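Local coordinates for DUF3194 domain-containing protein (Thermococcus onnurineus, PDB 3UEB) that is of unknown function, a small alpha and beta protein of the UPF0440 family whose two helices pack together beside an antiparallel sheet, at residues E25-Y37 and E86-L99. Sequence-based numbering, arbitrary orientation.
Sequences EIGELAQETIIDY and EAVERAYEIVERKL
The ring of Tyr37 lies with one face over the backbone of Glu86 and Ala87. Ala87 CA makes a CH-pi contact there, 4.0 Å from the centroid of the Tyr37 ring. The guanidinium of Arg90 sits at the ring's edge, near its plane, and turns a face of its own to Tyr37 CE1, which is 3.6 Å from Arg90 CZ. Bends at chi2 and chi3, both near 60°, fold the arginine back to this place. At the far end of the ring, Tyr37 OH donates to the anti lone pair of Glu86 OE1 at 3.2 Å, with ring and carboxylate planes 84° apart. With an alanine at Tyr37, the backbone at Ala87 would probably lose its cover, Glu86 this donor and Arg90 the ring edge beside it.

Toward the middle, Thr33 CG2 meets Ile94 CD1 tip to tip, a tight 3.3 Å. Thr33 OG1 donates to Leu29 O of its own helix at 2.6 Å, from above the carbonyl plane, and the methyl CG2 faces Ala91 and Ile94. Ile34 CG1 rests on Ala91 CB at 3.9 Å. Farther along, Ile26 CG2 touches Val95 CG1, and Leu29 CD2 presses on Lys98 CG. Glu25 and Lys98 bring opposite charges near, without a salt bridge.

Ile34 also reaches Ile66 and Val68 of strand 63-71, and Val88 reaches Ile11 of strand 6-14. The axes of segments 25-37 and 86-99 come within 8.4 Å, their N-to-C directions 140° apart; small Ala30, Ala87 and Ala91 are consistent with this closeness. This is a roughly antiparallel helix pair packed against a three-stranded antiparallel sheet, in an alpha+beta fold.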
loop_
_atom_site.group_PDB
_atom_site.type_symbol
_atom_site.label_atom_id
_atom_site.label_comp_id
_atom_site.label_asym_id
_atom_site.label_seq_id
_atom_site.Cartn_x
_atom_site.Cartn_y
_atom_site.Cartn_z
ATOM N N GLU A 25 -7.282 6.638 -5.139
ATOM C CA GLU A 25 -8.335 6.153 -4.257
ATOM C C GLU A 25 -8.628 4.668 -4.509
ATOM O O GLU A 25 -8.762 3.881 -3.571
ATOM C CB GLU A 25 -9.608 6.967 -4.487
ATOM C CG GLU A 25 -10.713 6.712 -3.486
ATOM C CD GLU A 25 -12.043 7.271 -3.959
ATOM O OE1 GLU A 25 -12.061 8.392 -4.513
ATOM O OE2 GLU A 25 -13.073 6.590 -3.776
ATOM N N ILE A 26 -8.737 4.294 -5.781
ATOM C CA ILE A 26 -9.021 2.910 -6.133
ATOM C C ILE A 26 -7.825 2.019 -5.821
ATOM O O ILE A 26 -7.986 0.895 -5.349
ATOM C CB ILE A 26 -9.385 2.775 -7.630
ATOM C CG1 ILE A 26 -10.716 3.482 -7.898
ATOM C CG2 ILE A 26 -9.472 1.295 -8.021
ATOM C CD1 ILE A 26 -11.885 2.905 -7.118
ATOM N N GLY A 27 -6.627 2.526 -6.084
ATOM C CA GLY A 27 -5.427 1.767 -5.796
ATOM C C GLY A 27 -5.410 1.438 -4.315
ATOM O O GLY A 27 -5.097 0.313 -3.921
ATOM N N GLU A 28 -5.756 2.424 -3.491
ATOM C CA GLU A 28 -5.790 2.235 -2.047
ATOM C C GLU A 28 -6.900 1.256 -1.658
ATOM O O GLU A 28 -6.702 0.387 -0.809
ATOM C CB GLU A 28 -6.015 3.576 -1.341
ATOM C CG GLU A 28 -4.840 4.533 -1.422
ATOM C CD GLU A 28 -5.146 5.894 -0.808
ATOM O OE1 GLU A 28 -4.232 6.740 -0.748
ATOM O OE2 GLU A 28 -6.299 6.120 -0.389
ATOM N N LEU A 29 -8.066 1.397 -2.277
ATOM C CA LEU A 29 -9.189 0.510 -1.976
ATOM C C LEU A 29 -8.811 -0.943 -2.281
ATOM O O LEU A 29 -9.080 -1.856 -1.490
ATOM C CB LEU A 29 -10.415 0.913 -2.801
ATOM C CG LEU A 29 -11.696 0.094 -2.597
ATOM C CD1 LEU A 29 -12.092 0.099 -1.116
ATOM C CD2 LEU A 29 -12.824 0.676 -3.451
ATOM N N ALA A 30 -8.167 -1.139 -3.423
ATOM C CA ALA A 30 -7.745 -2.462 -3.868
ATOM C C ALA A 30 -6.747 -3.091 -2.906
ATOM O O ALA A 30 -6.983 -4.174 -2.374
ATOM C CB ALA A 30 -7.126 -2.361 -5.258
ATOM N N GLN A 31 -5.633 -2.393 -2.689
ATOM C CA GLN A 31 -4.572 -2.866 -1.810
ATOM C C GLN A 31 -5.054 -3.197 -0.405
ATOM O O GLN A 31 -4.722 -4.246 0.148
ATOM C CB GLN A 31 -3.465 -1.820 -1.710
ATOM C CG GLN A 31 -2.344 -2.222 -0.755
ATOM C CD GLN A 31 -1.704 -1.033 -0.079
ATOM O OE1 GLN A 31 -2.393 -0.103 0.335
ATOM N NE2 GLN A 31 -0.382 -1.064 0.060
ATOM N N GLU A 32 -5.837 -2.293 0.170
ATOM C CA GLU A 32 -6.345 -2.473 1.520
ATOM C C GLU A 32 -7.426 -3.545 1.611
ATOM O O GLU A 32 -7.592 -4.179 2.650
ATOM C CB GLU A 32 -6.819 -1.118 2.059
ATOM C CG GLU A 32 -5.685 -0.087 1.992
ATOM C CD GLU A 32 -6.081 1.305 2.442
ATOM O OE1 GLU A 32 -7.295 1.558 2.609
ATOM O OE2 GLU A 32 -5.162 2.146 2.617
ATOM N N THR A 33 -8.164 -3.758 0.527
ATOM C CA THR A 33 -9.171 -4.812 0.535
ATOM C C THR A 33 -8.392 -6.125 0.665
ATOM O O THR A 33 -8.789 -7.030 1.389
ATOM C CB THR A 33 -9.988 -4.834 -0.785
ATOM O OG1 THR A 33 -10.800 -3.649 -0.865
ATOM C CG2 THR A 33 -10.884 -6.072 -0.847
ATOM N N ILE A 34 -7.270 -6.210 -0.038
ATOM C CA ILE A 34 -6.439 -7.406 -0.007
ATOM C C ILE A 34 -5.797 -7.616 1.367
ATOM O O ILE A 34 -5.738 -8.744 1.859
ATOM C CB ILE A 34 -5.350 -7.336 -1.097
ATOM C CG1 ILE A 34 -6.017 -7.363 -2.478
ATOM C CG2 ILE A 34 -4.373 -8.499 -0.945
ATOM C CD1 ILE A 34 -5.066 -7.191 -3.650
ATOM N N ILE A 35 -5.328 -6.533 1.988
ATOM C CA ILE A 35 -4.707 -6.619 3.312
ATOM C C ILE A 35 -5.757 -7.061 4.330
ATOM O O ILE A 35 -5.522 -7.956 5.147
ATOM C CB ILE A 35 -4.131 -5.251 3.765
ATOM C CG1 ILE A 35 -3.034 -4.804 2.804
ATOM C CG2 ILE A 35 -3.570 -5.350 5.183
ATOM C CD1 ILE A 35 -2.605 -3.357 3.011
ATOM N N ASP A 36 -6.918 -6.419 4.284
ATOM C CA ASP A 36 -7.995 -6.764 5.195
ATOM C C ASP A 36 -8.337 -8.240 5.061
ATOM O O ASP A 36 -8.455 -8.951 6.056
ATOM C CB ASP A 36 -9.248 -5.927 4.899
ATOM C CG ASP A 36 -9.100 -4.481 5.332
ATOM O OD1 ASP A 36 -8.096 -4.168 6.009
ATOM O OD2 ASP A 36 -9.989 -3.665 5.003
ATOM N N TYR A 37 -8.485 -8.698 3.822
ATOM C CA TYR A 37 -8.840 -10.087 3.584
ATOM C C TYR A 37 -7.853 -11.058 4.212
ATOM O O TYR A 37 -8.254 -12.028 4.836
ATOM C CB TYR A 37 -8.930 -10.381 2.093
ATOM C CG TYR A 37 -9.790 -11.579 1.801
ATOM C CD1 TYR A 37 -11.163 -11.439 1.607
ATOM C CD2 TYR A 37 -9.242 -12.858 1.744
ATOM C CE1 TYR A 37 -11.973 -12.543 1.358
ATOM C CE2 TYR A 37 -10.043 -13.971 1.501
ATOM C CZ TYR A 37 -11.406 -13.803 1.310
ATOM O OH TYR A 37 -12.213 -14.892 1.075
ATOM N N GLU A 86 -8.564 -15.585 -3.506
ATOM C CA GLU A 86 -9.791 -15.096 -2.893
ATOM C C GLU A 86 -9.688 -13.614 -2.531
ATOM O O GLU A 86 -10.628 -12.848 -2.748
ATOM C CB GLU A 86 -10.104 -15.913 -1.641
ATOM C CG GLU A 86 -10.936 -17.147 -1.912
ATOM C CD GLU A 86 -10.866 -18.152 -0.782
ATOM O OE1 GLU A 86 -10.988 -17.748 0.397
ATOM O OE2 GLU A 86 -10.693 -19.351 -1.079
ATOM N N ALA A 87 -8.545 -13.215 -1.975
ATOM C CA ALA A 87 -8.337 -11.821 -1.598
ATOM C C ALA A 87 -8.459 -10.918 -2.817
ATOM O O ALA A 87 -9.101 -9.870 -2.757
ATOM C CB ALA A 87 -6.962 -11.641 -0.962
ATOM N N VAL A 88 -7.835 -11.338 -3.915
ATOM C CA VAL A 88 -7.845 -10.587 -5.169
ATOM C C VAL A 88 -9.250 -10.491 -5.771
ATOM O O VAL A 88 -9.689 -9.409 -6.161
ATOM C CB VAL A 88 -6.868 -11.231 -6.196
ATOM C CG1 VAL A 88 -7.011 -10.579 -7.589
ATOM C CG2 VAL A 88 -5.444 -11.077 -5.694
ATOM N N GLU A 89 -9.956 -11.616 -5.851
ATOM C CA GLU A 89 -11.312 -11.599 -6.396
ATOM C C GLU A 89 -12.184 -10.650 -5.566
ATOM O O GLU A 89 -12.979 -9.890 -6.113
ATOM C CB GLU A 89 -11.906 -13.014 -6.402
ATOM C CG GLU A 89 -11.288 -13.934 -7.460
ATOM C CD GLU A 89 -11.560 -13.470 -8.891
ATOM O OE1 GLU A 89 -10.603 -13.427 -9.699
ATOM O OE2 GLU A 89 -12.730 -13.155 -9.209
ATOM N N ARG A 90 -12.029 -10.691 -4.245
ATOM C CA ARG A 90 -12.796 -9.805 -3.375
ATOM C C ARG A 90 -12.482 -8.360 -3.741
ATOM O O ARG A 90 -13.375 -7.518 -3.776
ATOM C CB ARG A 90 -12.443 -10.041 -1.902
ATOM C CG ARG A 90 -13.166 -9.105 -0.937
ATOM C CD ARG A 90 -14.678 -9.257 -1.063
ATOM N NE ARG A 90 -15.117 -10.604 -0.710
ATOM C CZ ARG A 90 -15.201 -11.063 0.537
ATOM N NH1 ARG A 90 -14.877 -10.277 1.557
ATOM N NH2 ARG A 90 -15.603 -12.309 0.766
ATOM N N ALA A 91 -11.207 -8.084 -4.015
ATOM C CA ALA A 91 -10.774 -6.742 -4.388
ATOM C C ALA A 91 -11.501 -6.281 -5.656
ATOM O O ALA A 91 -12.071 -5.203 -5.678
ATOM C CB ALA A 91 -9.266 -6.716 -4.596
ATOM N N TYR A 92 -11.486 -7.100 -6.704
ATOM C CA TYR A 92 -12.182 -6.756 -7.952
ATOM C C TYR A 92 -13.649 -6.404 -7.682
ATOM O O TYR A 92 -14.162 -5.394 -8.169
ATOM C CB TYR A 92 -12.147 -7.938 -8.927
ATOM C CG TYR A 92 -10.775 -8.296 -9.449
ATOM C CD1 TYR A 92 -10.448 -9.617 -9.737
ATOM C CD2 TYR A 92 -9.812 -7.319 -9.676
ATOM C CE1 TYR A 92 -9.193 -9.963 -10.236
ATOM C CE2 TYR A 92 -8.548 -7.652 -10.177
ATOM C CZ TYR A 92 -8.250 -8.978 -10.451
ATOM O OH TYR A 92 -7.006 -9.319 -10.923
ATOM N N GLU A 93 -14.316 -7.259 -6.910
ATOM C CA GLU A 93 -15.721 -7.068 -6.570
ATOM C C GLU A 93 -15.973 -5.739 -5.876
ATOM O O GLU A 93 -16.946 -5.038 -6.166
ATOM C CB GLU A 93 -16.204 -8.192 -5.653
ATOM C CG GLU A 93 -17.705 -8.177 -5.431
ATOM C CD GLU A 93 -18.140 -8.952 -4.196
ATOM O OE1 GLU A 93 -19.352 -9.243 -4.087
ATOM O OE2 GLU A 93 -17.282 -9.262 -3.335
ATOM N N ILE A 94 -15.095 -5.399 -4.944
ATOM C CA ILE A 94 -15.238 -4.163 -4.198
ATOM C C ILE A 94 -14.867 -2.982 -5.079
ATOM O O ILE A 94 -15.526 -1.940 -5.036
ATOM C CB ILE A 94 -14.377 -4.216 -2.914
ATOM C CG1 ILE A 94 -14.992 -5.244 -1.957
ATOM C CG2 ILE A 94 -14.290 -2.846 -2.262
ATOM C CD1 ILE A 94 -14.106 -5.632 -0.808
ATOM N N VAL A 95 -13.837 -3.143 -5.905
ATOM C CA VAL A 95 -13.441 -2.059 -6.789
ATOM C C VAL A 95 -14.560 -1.778 -7.801
ATOM O O VAL A 95 -14.913 -0.621 -8.037
ATOM C CB VAL A 95 -12.125 -2.383 -7.543
ATOM C CG1 VAL A 95 -11.900 -1.373 -8.658
ATOM C CG2 VAL A 95 -10.945 -2.329 -6.577
ATOM N N GLU A 96 -15.124 -2.837 -8.377
ATOM C CA GLU A 96 -16.193 -2.683 -9.360
ATOM C C GLU A 96 -17.401 -1.965 -8.771
ATOM O O GLU A 96 -18.039 -1.169 -9.456
ATOM C CB GLU A 96 -16.611 -4.044 -9.931
ATOM C CG GLU A 96 -17.540 -3.969 -11.146
ATOM C CD GLU A 96 -16.990 -3.094 -12.270
ATOM O OE1 GLU A 96 -15.750 -3.011 -12.416
ATOM O OE2 GLU A 96 -17.798 -2.500 -13.019
ATOM N N ARG A 97 -17.720 -2.236 -7.507
ATOM C CA ARG A 97 -18.852 -1.566 -6.873
ATOM C C ARG A 97 -18.565 -0.081 -6.736
ATOM O O ARG A 97 -19.447 0.759 -6.925
ATOM C CB ARG A 97 -19.131 -2.153 -5.494
ATOM C CG ARG A 97 -19.744 -3.535 -5.534
ATOM C CD ARG A 97 -20.087 -4.003 -4.143
ATOM N NE ARG A 97 -20.449 -5.415 -4.127
ATOM C CZ ARG A 97 -20.563 -6.136 -3.017
ATOM N NH1 ARG A 97 -20.344 -5.569 -1.835
ATOM N NH2 ARG A 97 -20.881 -7.424 -3.091
ATOM N N LYS A 98 -17.320 0.232 -6.405
ATOM C CA LYS A 98 -16.883 1.609 -6.242
ATOM C C LYS A 98 -16.948 2.333 -7.582
ATOM O O LYS A 98 -17.369 3.488 -7.655
ATOM C CB LYS A 98 -15.447 1.639 -5.723
ATOM C CG LYS A 98 -15.223 2.591 -4.573
ATOM C CD LYS A 98 -15.629 4.012 -4.906
ATOM C CE LYS A 98 -15.533 4.873 -3.659
ATOM N NZ LYS A 98 -16.242 4.211 -2.523
ATOM N N LEU A 99 -16.514 1.655 -8.641
ATOM C CA LEU A 99 -16.527 2.250 -9.974
ATOM C C LEU A 99 -17.962 2.615 -10.366
ATOM O O LEU A 99 -18.219 3.720 -10.837
ATOM C CB LEU A 99 -15.917 1.287 -11.012
ATOM C CG LEU A 99 -14.474 0.808 -10.776
ATOM C CD1 LEU A 99 -13.971 0.025 -11.992
ATOM C CD2 LEU A 99 -13.569 2.000 -10.531
#